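Local coordinates for protein kallistatin (Homo sapiens, PDB 6F4V) that inhibits tissue kallikrein as a serpin, forming a stable one-to-one complex with the protease and being cleaved at its reactive site, at residues T144-D158 against T329-F341. Residues are numbered along the deposited sequence; the frame is centred on the assembly and turned at random.
Sequences TRGKIVDLVSELKKD and TEAAAATSFAIKF
Leu151 and Ile148 rest on small residues of strand 328-340. With Leu151 CG anti to the backbone N (chi1 173°), CD2 comes down on the methyl of Ala334 at 3.7 Å and also reaches Ser336 CB, while CD1 lies 3.6 Å from Ala334 O. Ile148 spans Ala332 to Ala334: CG2 meets Ala334 CB, CG1 approaches Ala333 N, and CD1 comes near Ala332 O. Alanine suits these places because its methyl lets branched apolar side chains settle against the backbone. The strand is the reactive-centre loop inserted between strands 159-172 and 312-324, the cleaved, relaxed serpin state; its alanine-rich part is the hinge region. Ser336 CB packs against Val152 CG2, while its OG accepts a bond from Phe317 N. Thr144 suits the helix end because its hydroxyl OG1 both receives Ile148 N at 3.0 Å and bonds to Val140 O, bracing the type I' turn Thr144-Lys147 that Lys147 N to Thr144 O closes. Lys147 lays CB on Ala332 CB at 3.7 Å; bends at chi2 and chi3 carry its CD past Glu330 OE1. NZ stays 4.0 Å from Glu330 OE1, too far for a salt bridge, and a water joins the two; Glu330 OE2 bonds to Tyr168 OH. At the other end, Phe341 N donates to Asp158 O (3.2 Å, 152° at the hydrogen), and that oxygen also sits at the edge of the Phe341 ring, 3.2 Å from CD1.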
# COMPACT_ATOMS: atom_id res chain seq x y z
N THR A 144 1.45 4.55 13.36
CA THR A 144 1.93 5.19 12.14
C THR A 144 2.70 6.49 12.39
O THR A 144 2.90 7.27 11.47
CB THR A 144 0.78 5.38 11.13
OG1 THR A 144 -0.29 6.13 11.70
CG2 THR A 144 0.26 4.03 10.70
N ARG A 145 3.20 6.67 13.62
CA ARG A 145 3.93 7.90 14.01
C ARG A 145 3.22 9.17 13.61
O ARG A 145 3.82 10.10 13.06
CB ARG A 145 5.35 7.88 13.47
CG ARG A 145 6.12 6.64 13.89
CD ARG A 145 7.63 6.88 13.91
NE ARG A 145 8.34 5.63 14.22
CZ ARG A 145 8.60 5.17 15.44
NH1 ARG A 145 8.23 5.84 16.55
NH2 ARG A 145 9.25 4.01 15.57
N GLY A 146 1.91 9.17 13.84
CA GLY A 146 1.07 10.32 13.59
C GLY A 146 0.54 10.52 12.19
O GLY A 146 -0.24 11.44 11.96
N LYS A 147 0.95 9.66 11.24
CA LYS A 147 0.62 9.87 9.84
C LYS A 147 -0.79 9.49 9.43
O LYS A 147 -1.39 10.16 8.60
CB LYS A 147 1.62 9.12 8.95
CG LYS A 147 3.07 9.56 9.11
CD LYS A 147 3.28 11.07 9.07
CE LYS A 147 2.81 11.65 7.76
NZ LYS A 147 3.11 13.10 7.64
N ILE A 148 -1.31 8.39 9.95
CA ILE A 148 -2.67 7.95 9.62
C ILE A 148 -3.63 8.31 10.75
O ILE A 148 -3.68 7.63 11.78
CB ILE A 148 -2.77 6.46 9.28
CG1 ILE A 148 -1.74 6.08 8.22
CG2 ILE A 148 -4.20 6.14 8.86
CD1 ILE A 148 -1.81 6.85 6.92
N VAL A 149 -4.40 9.36 10.50
CA VAL A 149 -5.36 9.96 11.43
C VAL A 149 -6.79 9.65 10.91
O VAL A 149 -7.05 9.70 9.70
CB VAL A 149 -5.14 11.51 11.48
CG1 VAL A 149 -5.93 12.17 12.61
CG2 VAL A 149 -3.65 11.83 11.71
N ASP A 150 -7.68 9.34 11.83
CA ASP A 150 -9.09 9.11 11.55
C ASP A 150 -9.31 8.00 10.50
O ASP A 150 -10.09 8.15 9.56
CB ASP A 150 -9.80 10.44 11.19
CG ASP A 150 -9.67 11.51 12.31
OD1 ASP A 150 -9.59 11.17 13.53
OD2 ASP A 150 -9.65 12.72 11.96
N LEU A 151 -8.61 6.88 10.67
CA LEU A 151 -8.76 5.77 9.74
C LEU A 151 -10.24 5.37 9.62
O LEU A 151 -10.79 5.30 8.51
CB LEU A 151 -7.95 4.55 10.17
CG LEU A 151 -8.19 3.28 9.34
CD1 LEU A 151 -7.84 3.53 7.87
CD2 LEU A 151 -7.46 2.09 9.90
N VAL A 152 -10.84 5.07 10.77
CA VAL A 152 -12.23 4.67 10.81
C VAL A 152 -13.08 5.95 10.91
O VAL A 152 -13.18 6.56 11.98
CB VAL A 152 -12.48 3.72 12.00
CG1 VAL A 152 -13.96 3.36 12.10
CG2 VAL A 152 -11.64 2.47 11.84
N SER A 153 -13.67 6.36 9.79
CA SER A 153 -14.46 7.61 9.70
C SER A 153 -15.97 7.43 9.98
O SER A 153 -16.67 8.43 10.13
CB SER A 153 -14.28 8.24 8.33
OG SER A 153 -14.51 7.28 7.32
N GLU A 154 -16.46 6.18 10.00
CA GLU A 154 -17.83 5.82 10.41
C GLU A 154 -17.76 4.50 11.16
O GLU A 154 -16.90 3.66 10.85
CB GLU A 154 -18.74 5.48 9.22
CG GLU A 154 -18.86 6.49 8.12
CD GLU A 154 -19.56 5.90 6.90
OE1 GLU A 154 -19.22 6.33 5.77
OE2 GLU A 154 -20.44 5.01 7.08
N LEU A 155 -18.71 4.29 12.06
CA LEU A 155 -18.84 3.03 12.77
C LEU A 155 -20.31 2.84 13.17
O LEU A 155 -20.84 3.67 13.90
CB LEU A 155 -17.94 3.03 14.01
CG LEU A 155 -17.79 1.72 14.77
CD1 LEU A 155 -17.06 0.70 13.91
CD2 LEU A 155 -17.05 1.95 16.09
N LYS A 156 -20.95 1.78 12.69
CA LYS A 156 -22.36 1.52 13.04
C LYS A 156 -22.47 0.94 14.45
O LYS A 156 -21.52 0.33 14.97
CB LYS A 156 -23.00 0.58 12.03
CG LYS A 156 -23.04 1.12 10.61
CD LYS A 156 -23.96 0.29 9.72
CE LYS A 156 -24.35 1.05 8.45
NZ LYS A 156 -23.17 1.38 7.60
N LYS A 157 -23.63 1.13 15.08
CA LYS A 157 -23.83 0.68 16.47
C LYS A 157 -23.93 -0.84 16.61
O LYS A 157 -23.76 -1.36 17.70
CB LYS A 157 -25.08 1.35 17.11
CG LYS A 157 -24.92 2.85 17.39
CD LYS A 157 -26.19 3.51 17.94
CE LYS A 157 -26.69 2.89 19.24
NZ LYS A 157 -25.63 2.71 20.28
N ASP A 158 -24.21 -1.54 15.51
CA ASP A 158 -24.33 -3.01 15.50
C ASP A 158 -23.03 -3.74 15.07
O ASP A 158 -23.05 -4.92 14.73
CB ASP A 158 -25.50 -3.43 14.59
CG ASP A 158 -25.44 -2.82 13.19
OD1 ASP A 158 -24.59 -1.93 12.96
OD2 ASP A 158 -26.25 -3.22 12.33
N THR A 329 12.41 8.87 2.39
CA THR A 329 10.96 8.73 2.23
C THR A 329 10.34 8.22 3.51
O THR A 329 10.88 7.32 4.13
CB THR A 329 10.66 7.70 1.10
OG1 THR A 329 11.18 8.19 -0.13
CG2 THR A 329 9.18 7.42 0.93
N GLU A 330 9.18 8.78 3.86
CA GLU A 330 8.32 8.25 4.88
C GLU A 330 6.98 7.91 4.23
O GLU A 330 6.40 8.72 3.51
CB GLU A 330 8.10 9.24 6.01
CG GLU A 330 7.27 8.70 7.17
CD GLU A 330 6.88 9.81 8.15
OE1 GLU A 330 6.48 10.88 7.67
OE2 GLU A 330 6.94 9.59 9.35
N ALA A 331 6.53 6.70 4.48
CA ALA A 331 5.22 6.24 3.95
C ALA A 331 4.49 5.44 5.01
O ALA A 331 5.09 4.66 5.75
CB ALA A 331 5.41 5.45 2.65
N ALA A 332 3.18 5.67 5.14
CA ALA A 332 2.39 4.98 6.08
C ALA A 332 1.03 4.65 5.49
O ALA A 332 0.57 5.30 4.55
CB ALA A 332 2.23 5.80 7.36
N ALA A 333 0.41 3.61 6.04
CA ALA A 333 -0.93 3.23 5.62
C ALA A 333 -1.58 2.36 6.66
O ALA A 333 -0.93 1.75 7.51
CB ALA A 333 -0.90 2.52 4.27
N ALA A 334 -2.90 2.31 6.59
CA ALA A 334 -3.65 1.39 7.40
C ALA A 334 -4.95 1.00 6.74
O ALA A 334 -5.46 1.73 5.89
CB ALA A 334 -3.91 2.03 8.76
N THR A 335 -5.48 -0.15 7.14
CA THR A 335 -6.71 -0.71 6.59
C THR A 335 -7.57 -1.16 7.74
O THR A 335 -7.07 -1.80 8.67
CB THR A 335 -6.39 -1.95 5.71
OG1 THR A 335 -5.50 -1.57 4.67
CG2 THR A 335 -7.65 -2.56 5.11
N SER A 336 -8.86 -0.83 7.70
CA SER A 336 -9.84 -1.33 8.64
C SER A 336 -10.87 -2.22 7.94
O SER A 336 -11.13 -2.05 6.73
CB SER A 336 -10.55 -0.18 9.33
OG SER A 336 -11.42 0.49 8.45
N PHE A 337 -11.46 -3.12 8.70
CA PHE A 337 -12.60 -3.91 8.24
C PHE A 337 -13.53 -4.18 9.41
O PHE A 337 -13.14 -4.86 10.34
CB PHE A 337 -12.15 -5.24 7.63
CG PHE A 337 -13.22 -5.92 6.84
CD1 PHE A 337 -14.21 -6.68 7.44
CD2 PHE A 337 -13.27 -5.74 5.49
CE1 PHE A 337 -15.20 -7.27 6.65
CE2 PHE A 337 -14.24 -6.33 4.72
CZ PHE A 337 -15.21 -7.08 5.30
N ALA A 338 -14.76 -3.67 9.32
CA ALA A 338 -15.75 -3.78 10.38
C ALA A 338 -16.77 -4.86 10.02
O ALA A 338 -17.15 -5.02 8.84
CB ALA A 338 -16.42 -2.44 10.60
N ILE A 339 -17.17 -5.62 11.05
CA ILE A 339 -18.09 -6.74 10.92
C ILE A 339 -19.27 -6.42 11.82
O ILE A 339 -19.08 -6.05 12.98
CB ILE A 339 -17.48 -8.04 11.47
CG1 ILE A 339 -16.16 -8.37 10.79
CG2 ILE A 339 -18.44 -9.21 11.35
CD1 ILE A 339 -16.32 -8.75 9.35
N LYS A 340 -20.49 -6.56 11.28
CA LYS A 340 -21.71 -6.29 12.06
C LYS A 340 -22.61 -7.52 12.09
O LYS A 340 -22.34 -8.52 11.43
CB LYS A 340 -22.45 -5.09 11.46
CG LYS A 340 -23.01 -5.35 10.07
CD LYS A 340 -23.65 -4.12 9.48
CE LYS A 340 -24.46 -4.50 8.24
NZ LYS A 340 -24.40 -3.45 7.20
N PHE A 341 -23.70 -7.42 12.84
CA PHE A 341 -24.71 -8.49 12.89
C PHE A 341 -26.12 -7.92 12.66
O PHE A 341 -26.32 -6.73 12.38
CB PHE A 341 -24.63 -9.26 14.20
CG PHE A 341 -25.27 -8.56 15.37
CD1 PHE A 341 -24.71 -7.39 15.90
CD2 PHE A 341 -26.44 -9.06 15.94
CE1 PHE A 341 -25.31 -6.74 16.98
CE2 PHE A 341 -27.04 -8.41 17.01
CZ PHE A 341 -26.47 -7.25 17.53
OXT PHE A 341 -27.10 -8.66 12.76
O HOH W 1 6.12 10.93 11.50
O HOH W 2 5.88 13.34 7.80
O HOH W 3 -22.68 -1.23 7.05